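Local coordinates for lipase (Streptomyces rimosus, PDB 5MAL), which hydrolyses triacylglycerols and other esters, preferring acyl chains of medium length, as a secreted serine esterase of the GDSL (SGNH hydrolase) family, at residues K63-V68 and D128-A133; Q119-Y124 and A175-D180; R143-G148 and A161-A166. All blocks are in the same frame, centred on the assembly; numbering follows the deposited sequence.

Contact 1 (K63-V68 and D128-A133); sequences KQLTPV and DSRAPA
Val-68 and Arg-130 mark the nearest approach of the two backbones, with their CA atoms 6.1 Å apart. The first segment comes off helix 57-64 and makes a type I beta turn from Leu-65 to Val-68. Val-68 N donates to Leu-65 O, closing that turn. The second segment is the last turn of helix 98-130 and the loop behind it. Ala-131 is the first residue to leave the helical conformation.

Arg-130 carries most of the contact. Its chain runs extended from CG to NE and crosses the side chains of Val-68 and Leu-65 at about a right angle. The base of the chain lies against the end of the turn, with Arg-130 CB 3.5 Å from Val-68 O. At the far end the guanidinium is laid flat over Leu-65. Leu-65 CB sits over one face, toward the rim, and is 3.7 Å from Arg-130 NH1.

The edge of the same guanidinium holds a water. Arg-130 NH1 donates to this water in the guanidinium plane, at 2.7 Å. The water also lies 2.6 Å from Val-68 O and close to Leu-65 O. It can donate to either carbonyl, but not to every acceptor around it at once. The cationic chain is thereby tied to the turn through water.

A small apolar contact lies beside this. Val-68 holds CG1 anti to its backbone N (chi1 177°), which brings CG1 to 3.6 Å from Ala-131 CB.

The contact joins the trailing ends of two helices of the alpha/beta fold. Beneath it runs strand 3-8 of the parallel sheet. Leu-65 rests on Leu-7 of that strand, and Val-68 and Pro-67 rest on Val-5.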
loop_
_atom_site.group_PDB
_atom_site.type_symbol
_atom_site.label_atom_id
_atom_site.label_comp_id
_atom_site.label_asym_id
_atom_site.label_seq_id
_atom_site.Cartn_x
_atom_site.Cartn_y
_atom_site.Cartn_z
ATOM N N LYS A 63 -14.950 6.677 5.148
ATOM C CA LYS A 63 -15.561 5.366 5.001
ATOM C C LYS A 63 -14.918 4.276 5.853
ATOM O O LYS A 63 -15.528 3.224 6.045
ATOM C CB LYS A 63 -15.523 4.916 3.528
ATOM C CG LYS A 63 -16.476 5.668 2.582
ATOM C CD LYS A 63 -16.519 5.019 1.195
ATOM C CE LYS A 63 -15.138 4.995 0.546
ATOM N NZ LYS A 63 -15.104 5.558 -0.841
ATOM N N GLN A 64 -13.695 4.504 6.334
ATOM C CA GLN A 64 -12.891 3.392 6.872
ATOM C C GLN A 64 -12.610 3.393 8.372
ATOM O O GLN A 64 -12.255 2.356 8.935
ATOM C CB GLN A 64 -11.542 3.335 6.158
ATOM C CG GLN A 64 -11.633 3.175 4.645
ATOM C CD GLN A 64 -10.288 2.816 4.059
ATOM O OE1 GLN A 64 -9.345 2.540 4.804
ATOM N NE2 GLN A 64 -10.188 2.805 2.731
ATOM N N LEU A 65 -12.729 4.542 9.022
ATOM C CA LEU A 65 -12.322 4.605 10.423
ATOM C C LEU A 65 -13.421 4.171 11.388
ATOM O O LEU A 65 -13.199 4.121 12.598
ATOM C CB LEU A 65 -11.852 6.011 10.773
ATOM C CG LEU A 65 -10.601 6.487 10.035
ATOM C CD1 LEU A 65 -10.351 7.944 10.334
ATOM C CD2 LEU A 65 -9.381 5.645 10.407
ATOM N N THR A 66 -14.594 3.838 10.861
ATOM C CA THR A 66 -15.743 3.501 11.702
ATOM C C THR A 66 -15.448 2.500 12.846
ATOM O O THR A 66 -15.834 2.752 13.991
ATOM C CB THR A 66 -16.908 2.979 10.841
ATOM O OG1 THR A 66 -17.301 4.009 9.924
ATOM C CG2 THR A 66 -18.094 2.588 11.699
ATOM N N PRO A 67 -14.735 1.391 12.562
ATOM C CA PRO A 67 -14.479 0.444 13.655
ATOM C C PRO A 67 -13.243 0.753 14.497
ATOM O O PRO A 67 -12.863 -0.055 15.355
ATOM C CB PRO A 67 -14.294 -0.885 12.913
ATOM C CG PRO A 67 -13.671 -0.483 11.620
ATOM C CD PRO A 67 -14.253 0.873 11.265
ATOM N N VAL A 68 -12.606 1.890 14.248
ATOM C CA VAL A 68 -11.434 2.277 15.017
ATOM C C VAL A 68 -11.901 2.991 16.273
ATOM O O VAL A 68 -12.527 4.036 16.189
ATOM C CB VAL A 68 -10.503 3.194 14.216
ATOM C CG1 VAL A 68 -9.332 3.635 15.066
ATOM C CG2 VAL A 68 -10.030 2.471 12.960
ATOM N N ASP A 128 -4.761 8.497 16.216
ATOM C CA ASP A 128 -4.280 8.945 17.526
ATOM C C ASP A 128 -5.409 9.111 18.521
ATOM O O ASP A 128 -5.328 8.667 19.667
ATOM C CB ASP A 128 -3.554 10.285 17.414
ATOM C CG ASP A 128 -2.149 10.161 16.869
ATOM O OD1 ASP A 128 -1.532 9.089 17.014
ATOM O OD2 ASP A 128 -1.659 11.165 16.306
ATOM N N SER A 129 -6.458 9.772 18.055
ATOM C CA SER A 129 -7.584 10.143 18.900
ATOM C C SER A 129 -8.462 8.944 19.227
ATOM O O SER A 129 -8.802 8.713 20.387
ATOM C CB SER A 129 -8.419 11.231 18.222
ATOM O OG SER A 129 -9.610 11.484 18.948
ATOM N N ARG A 130 -8.825 8.182 18.206
ATOM C CA ARG A 130 -9.792 7.107 18.399
ATOM C C ARG A 130 -9.231 5.861 19.052
ATOM O O ARG A 130 -9.924 5.180 19.811
ATOM C CB ARG A 130 -10.413 6.732 17.055
ATOM C CG ARG A 130 -11.053 7.920 16.359
ATOM C CD ARG A 130 -12.130 7.484 15.409
ATOM N NE ARG A 130 -12.365 8.487 14.375
ATOM C CZ ARG A 130 -13.292 8.378 13.432
ATOM N NH1 ARG A 130 -14.083 7.309 13.392
ATOM N NH2 ARG A 130 -13.430 9.340 12.533
ATOM N N ALA A 131 -7.979 5.555 18.747
ATOM C CA ALA A 131 -7.398 4.296 19.176
ATOM C C ALA A 131 -6.054 4.522 19.855
ATOM O O ALA A 131 -5.021 4.102 19.344
ATOM C CB ALA A 131 -7.255 3.371 17.984
ATOM N N PRO A 132 -6.065 5.180 21.026
ATOM C CA PRO A 132 -4.814 5.585 21.683
ATOM C C PRO A 132 -3.974 4.413 22.183
ATOM O O PRO A 132 -2.763 4.552 22.322
ATOM C CB PRO A 132 -5.306 6.440 22.858
ATOM C CG PRO A 132 -6.662 5.879 23.169
ATOM C CD PRO A 132 -7.249 5.506 21.842
ATOM N N ALA A 133 -4.593 3.266 22.441
ATOM C CA ALA A 133 -3.833 2.125 22.941
ATOM C C ALA A 133 -3.381 1.224 21.804
ATOM O O ALA A 133 -2.573 0.312 22.000
ATOM C CB ALA A 133 -4.660 1.334 23.949
HETATM O O HOH W 1 -14.479 5.210 15.033
#

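Contact 2 (Q119-Y124 and A175-D180); sequences QLDQVY and AKRAAD
Arg-177 reaches from helix 159-180 to helix 98-130 and meets Leu-120, Asp-121 and Tyr-124 with different parts of its chain. The chain is not extended. It turns at chi2 and again at chi3 (84°), which folds the guanidinium back toward Asp-180 of its own helix while NH1 still faces Asp-121. The carboxylate of Asp-121 stands nearly upright to the guanidinium, with the planes 86° apart. The bond is therefore single and not a flat two-pronged pair. Arg-177 NH1 donates to Asp-121 OD1 at 3.0 Å, on the syn lone pair and close to the guanidinium plane. The same nitrogen donates to Asp-180 OD2 at 2.9 Å, on the anti side and tilted from that carboxylate's plane. NH1 thus lies between two acids. Asp-121 OD1 and Asp-180 OD2 lie 5.3 Å apart, and the arginine's charge probably eases their repulsion. Asp-121 OD1 is also hydrogen-bonded to His-181 NE2.

The two helices run in roughly the same direction, 34° apart, and their axes come within 10.1 Å. Strand 135-139 connects them in the chain. Tyr-124 and Ala-178 both touch Val-138 of that strand, so the pair packs on one face of the parallel sheet, as in an alpha/beta/alpha sandwich.

Nearer the sheet the contact is apolar. The ring of Tyr-124 brings CE2 to 3.6 Å from Arg-177 CB, approaching obliquely. Leu-120 CD1 meets Arg-177 CG at 3.9 Å. An alanine in place of Arg-177 would keep the CB contact but would probably leave Asp-121 and Asp-180 without the cation between them and open a gap beside Leu-120. The Tyr-124 ring is further boxed in by His-181 and Phe-183, both edge-to-face.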
loop_
_atom_site.group_PDB
_atom_site.type_symbol
_atom_site.label_atom_id
_atom_site.label_comp_id
_atom_site.label_asym_id
_atom_site.label_seq_id
_atom_site.Cartn_x
_atom_site.Cartn_y
_atom_site.Cartn_z
ATOM N N GLN A 119 -1.921 15.247 4.674
ATOM C CA GLN A 119 -3.080 14.391 4.533
ATOM C C GLN A 119 -2.874 13.130 5.337
ATOM O O GLN A 119 -3.821 12.580 5.880
ATOM C CB GLN A 119 -3.330 14.055 3.077
ATOM C CG GLN A 119 -3.619 15.271 2.242
ATOM C CD GLN A 119 -3.925 14.880 0.840
ATOM O OE1 GLN A 119 -3.110 14.229 0.182
ATOM N NE2 GLN A 119 -5.105 15.253 0.362
ATOM N N LEU A 120 -1.630 12.671 5.416
ATOM C CA LEU A 120 -1.333 11.543 6.293
ATOM C C LEU A 120 -1.621 11.927 7.741
ATOM O O LEU A 120 -2.231 11.152 8.491
ATOM C CB LEU A 120 0.115 11.087 6.134
ATOM C CG LEU A 120 0.466 10.501 4.770
ATOM C CD1 LEU A 120 1.941 10.160 4.746
ATOM C CD2 LEU A 120 -0.393 9.272 4.498
ATOM N N ASP A 121 -1.192 13.129 8.126
ATOM C CA ASP A 121 -1.468 13.625 9.467
ATOM C C ASP A 121 -2.959 13.600 9.767
ATOM O O ASP A 121 -3.360 13.260 10.878
ATOM C CB ASP A 121 -0.921 15.041 9.650
ATOM C CG ASP A 121 0.560 15.060 9.907
ATOM O OD1 ASP A 121 1.101 14.037 10.389
ATOM O OD2 ASP A 121 1.188 16.107 9.651
ATOM N N GLN A 122 -3.776 13.959 8.781
ATOM C CA GLN A 122 -5.223 13.924 8.944
ATOM C C GLN A 122 -5.681 12.551 9.390
ATOM O O GLN A 122 -6.448 12.412 10.347
ATOM C CB GLN A 122 -5.927 14.309 7.646
ATOM C CG GLN A 122 -5.920 15.788 7.371
ATOM C CD GLN A 122 -6.741 16.131 6.156
ATOM O OE1 GLN A 122 -6.471 15.652 5.049
ATOM N NE2 GLN A 122 -7.772 16.940 6.355
ATOM N N VAL A 123 -5.195 11.530 8.690
ATOM C CA VAL A 123 -5.564 10.174 9.033
ATOM C C VAL A 123 -4.934 9.788 10.361
ATOM O O VAL A 123 -5.597 9.204 11.223
ATOM C CB VAL A 123 -5.128 9.179 7.943
ATOM C CG1 VAL A 123 -5.441 7.751 8.384
ATOM C CG2 VAL A 123 -5.819 9.501 6.630
ATOM N N TYR A 124 -3.654 10.098 10.528
ATOM C CA TYR A 124 -2.938 9.585 11.695
ATOM C C TYR A 124 -3.469 10.258 12.966
ATOM O O TYR A 124 -3.526 9.627 14.022
ATOM C CB TYR A 124 -1.431 9.798 11.574
ATOM C CG TYR A 124 -0.753 9.069 10.426
ATOM C CD1 TYR A 124 -1.444 8.169 9.614
ATOM C CD2 TYR A 124 0.595 9.279 10.172
ATOM C CE1 TYR A 124 -0.792 7.520 8.554
ATOM C CE2 TYR A 124 1.242 8.652 9.142
ATOM C CZ TYR A 124 0.559 7.774 8.342
ATOM O OH TYR A 124 1.263 7.186 7.327
ATOM N N ALA A 175 7.402 7.131 6.388
ATOM C CA ALA A 175 8.115 6.654 7.562
ATOM C C ALA A 175 8.255 7.789 8.570
ATOM O O ALA A 175 8.046 7.595 9.764
ATOM C CB ALA A 175 9.470 6.096 7.190
ATOM N N LYS A 176 8.579 8.981 8.091
ATOM C CA LYS A 176 8.719 10.113 9.017
ATOM C C LYS A 176 7.380 10.573 9.609
ATOM O O LYS A 176 7.336 10.905 10.791
ATOM C CB LYS A 176 9.458 11.272 8.341
ATOM C CG LYS A 176 10.711 10.793 7.629
ATOM C CD LYS A 176 11.734 11.895 7.344
ATOM C CE LYS A 176 11.092 13.234 7.031
ATOM N NZ LYS A 176 12.079 14.107 6.322
ATOM N N ARG A 177 6.301 10.575 8.824
ATOM C CA ARG A 177 4.976 10.884 9.375
ATOM C C ARG A 177 4.561 9.849 10.410
ATOM O O ARG A 177 4.058 10.196 11.475
ATOM C CB ARG A 177 3.895 10.943 8.287
ATOM C CG ARG A 177 3.855 12.190 7.399
ATOM C CD ARG A 177 3.607 13.482 8.174
ATOM N NE ARG A 177 4.865 13.974 8.709
ATOM C CZ ARG A 177 5.038 14.410 9.949
ATOM N NH1 ARG A 177 4.021 14.442 10.805
ATOM N NH2 ARG A 177 6.240 14.819 10.320
ATOM N N ALA A 178 4.760 8.570 10.082
ATOM C CA ALA A 178 4.405 7.484 10.989
ATOM C C ALA A 178 5.137 7.640 12.313
ATOM O O ALA A 178 4.531 7.615 13.386
ATOM C CB ALA A 178 4.726 6.148 10.359
ATOM N N ALA A 179 6.448 7.822 12.230
ATOM C CA ALA A 179 7.264 7.990 13.425
ATOM C C ALA A 179 6.838 9.241 14.194
ATOM O O ALA A 179 6.919 9.285 15.429
ATOM C CB ALA A 179 8.726 8.066 13.053
ATOM N N ASP A 180 6.352 10.247 13.466
ATOM C CA ASP A 180 5.935 11.500 14.093
ATOM C C ASP A 180 4.664 11.350 14.920
ATOM O O ASP A 180 4.337 12.219 15.726
ATOM C CB ASP A 180 5.721 12.579 13.048
ATOM C CG ASP A 180 6.146 13.933 13.544
ATOM O OD1 ASP A 180 7.239 14.017 14.142
ATOM O OD2 ASP A 180 5.381 14.893 13.348
#

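Contact 3 (R143-G148 and A161-A166); sequences RFYKLG and AAINAA
Asn-164 binds the backbone of Tyr-145 through both ends of its amide. This joins the loop after strand 135-139 to helix 159-180 in the alpha/beta fold of the SGNH hydrolases.

Hydrogen bonds come first. Tyr-145 N donates to Asn-164 OD1 at 2.9 Å, in the carbonyl plane and on a lone pair. Asn-164 ND2 donates to Tyr-145 O at 2.8 Å, with an N-H...O angle of 162°. The two bonds fix the rotation of a buried amide and pin one residue of an irregular loop. A water extends the link, accepting from Phe-144 N and donating weakly to Ile-163 O. Tyr-145 OH is hydrogen-bonded to Tyr-215 OH.

The aliphatic part of Arg-143 packs across the amide, with CB 3.7 Å from Asn-164 OD1, while its NH1 forms a salt bridge with Asp-168 further along the helix.

Apolar contacts lie to both sides of the amide. Leu-147 CD1 touches Ala-161 CB at 3.7 Å. Ile-163 touches both aromatics with separate branches, CG2 on Phe-144 and CD1 obliquely near Tyr-145 CE2. The side chain of Phe-144 lies about 7 Å from that of His-216, an inferred active-site residue. The shortest carbon-carbon contact across the segments is Ile-163 CG2, anti to its backbone N, to Phe-144 CD2, 3.3 Å.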
loop_
_atom_site.group_PDB
_atom_site.type_symbol
_atom_site.label_atom_id
_atom_site.label_comp_id
_atom_site.label_asym_id
_atom_site.label_seq_id
_atom_site.Cartn_x
_atom_site.Cartn_y
_atom_site.Cartn_z
ATOM N N ARG A 143 9.272 -0.458 -3.975
ATOM C CA ARG A 143 9.808 -0.018 -5.253
ATOM C C ARG A 143 9.330 -1.028 -6.278
ATOM O O ARG A 143 9.406 -2.239 -6.038
ATOM C CB ARG A 143 11.339 0.066 -5.226
ATOM C CG ARG A 143 11.890 1.350 -4.644
ATOM C CD ARG A 143 13.402 1.362 -4.756
ATOM N NE ARG A 143 13.959 0.215 -4.059
ATOM C CZ ARG A 143 14.450 0.256 -2.829
ATOM N NH1 ARG A 143 14.480 1.407 -2.165
ATOM N NH2 ARG A 143 14.930 -0.853 -2.274
ATOM N N PHE A 144 8.823 -0.552 -7.408
ATOM C CA PHE A 144 8.201 -1.445 -8.373
ATOM C C PHE A 144 9.206 -2.239 -9.211
ATOM O O PHE A 144 8.879 -3.314 -9.706
ATOM C CB PHE A 144 7.293 -0.671 -9.324
ATOM C CG PHE A 144 5.976 -0.239 -8.724
ATOM C CD1 PHE A 144 5.515 -0.770 -7.535
ATOM C CD2 PHE A 144 5.183 0.688 -9.387
ATOM C CE1 PHE A 144 4.303 -0.372 -6.997
ATOM C CE2 PHE A 144 3.968 1.104 -8.856
ATOM C CZ PHE A 144 3.529 0.571 -7.654
ATOM N N TYR A 145 10.408 -1.693 -9.396
ATOM C CA TYR A 145 11.344 -2.240 -10.377
ATOM C C TYR A 145 12.720 -2.552 -9.826
ATOM O O TYR A 145 13.245 -1.826 -8.975
ATOM C CB TYR A 145 11.500 -1.254 -11.546
ATOM C CG TYR A 145 10.261 -1.160 -12.369
ATOM C CD1 TYR A 145 9.939 -2.166 -13.265
ATOM C CD2 TYR A 145 9.390 -0.077 -12.245
ATOM C CE1 TYR A 145 8.795 -2.112 -14.017
ATOM C CE2 TYR A 145 8.235 -0.011 -13.006
ATOM C CZ TYR A 145 7.944 -1.037 -13.889
ATOM O OH TYR A 145 6.806 -1.022 -14.669
ATOM N N LYS A 146 13.304 -3.631 -10.336
ATOM C CA LYS A 146 14.730 -3.867 -10.182
ATOM C C LYS A 146 15.407 -3.193 -11.358
ATOM O O LYS A 146 15.035 -3.437 -12.509
ATOM C CB LYS A 146 15.068 -5.356 -10.178
ATOM C CG LYS A 146 16.566 -5.612 -10.300
ATOM C CD LYS A 146 16.849 -7.062 -10.663
ATOM C CE LYS A 146 18.264 -7.490 -10.258
ATOM N NZ LYS A 146 19.186 -6.320 -10.122
ATOM N N LEU A 147 16.382 -2.336 -11.080
ATOM C CA LEU A 147 17.087 -1.638 -12.143
ATOM C C LEU A 147 18.381 -2.355 -12.531
ATOM O O LEU A 147 18.951 -3.091 -11.726
ATOM C CB LEU A 147 17.395 -0.205 -11.716
ATOM C CG LEU A 147 16.204 0.651 -11.289
ATOM C CD1 LEU A 147 16.657 2.078 -11.033
ATOM C CD2 LEU A 147 15.104 0.620 -12.346
ATOM N N GLY A 148 18.829 -2.135 -13.765
ATOM C CA GLY A 148 20.167 -2.529 -14.171
ATOM C C GLY A 148 20.256 -3.715 -15.108
ATOM O O GLY A 148 21.302 -3.966 -15.713
ATOM N N ALA A 161 13.008 3.798 -13.072
ATOM C CA ALA A 161 13.758 4.468 -12.029
ATOM C C ALA A 161 12.944 5.593 -11.409
ATOM O O ALA A 161 12.993 5.801 -10.201
ATOM C CB ALA A 161 15.033 5.006 -12.577
ATOM N N ALA A 162 12.198 6.302 -12.247
ATOM C CA ALA A 162 11.388 7.428 -11.801
ATOM C C ALA A 162 10.261 6.961 -10.893
ATOM O O ALA A 162 9.991 7.575 -9.859
ATOM C CB ALA A 162 10.833 8.185 -13.000
ATOM N N ILE A 163 9.601 5.881 -11.298
ATOM C CA ILE A 163 8.582 5.233 -10.473
ATOM C C ILE A 163 9.167 4.724 -9.166
ATOM O O ILE A 163 8.548 4.844 -8.114
ATOM C CB ILE A 163 7.941 4.070 -11.229
ATOM C CG1 ILE A 163 6.958 4.599 -12.246
ATOM C CG2 ILE A 163 7.187 3.152 -10.317
ATOM C CD1 ILE A 163 6.953 3.801 -13.482
ATOM N N ASN A 164 10.360 4.141 -9.225
ATOM C CA ASN A 164 11.046 3.727 -8.007
ATOM C C ASN A 164 11.268 4.912 -7.074
ATOM O O ASN A 164 11.092 4.807 -5.869
ATOM C CB ASN A 164 12.391 3.086 -8.329
ATOM C CG ASN A 164 12.270 1.619 -8.685
ATOM O OD1 ASN A 164 11.180 1.083 -8.790
ATOM N ND2 ASN A 164 13.399 0.975 -8.871
ATOM N N ALA A 165 11.683 6.034 -7.653
ATOM C CA ALA A 165 11.959 7.235 -6.879
ATOM C C ALA A 165 10.701 7.739 -6.186
ATOM O O ALA A 165 10.765 8.203 -5.049
ATOM C CB ALA A 165 12.558 8.322 -7.779
ATOM N N ALA A 166 9.571 7.659 -6.886
ATOM C CA ALA A 166 8.272 7.992 -6.317
ATOM C C ALA A 166 7.997 7.109 -5.112
ATOM O O ALA A 166 7.552 7.582 -4.082
ATOM C CB ALA A 166 7.171 7.831 -7.354
HETATM O O HOH W 2 7.785 2.126 -7.472
#

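In the fold
Helix 98-130 serves contacts 1 and 2, whose segments adjoin on it. Helix 159-180 serves contacts 2 and 3, one toward its end and the other near its start. Contact 3 is nested in the chain loop that contact 2 closes. Contact 1 lies farthest from the middle of the chain, opposite contact 3. Its Leu-65, Val-68 and Ala-131 are buried, and a water at the edge of an exposed arginine bridges it. Contact 2, nearest the middle, is buried, with no exposed residue among those touching, and joins two helices by a salt-bridge network. Contact 3 is partly buried, ties loop to helix through an amide, and alone approaches the active site.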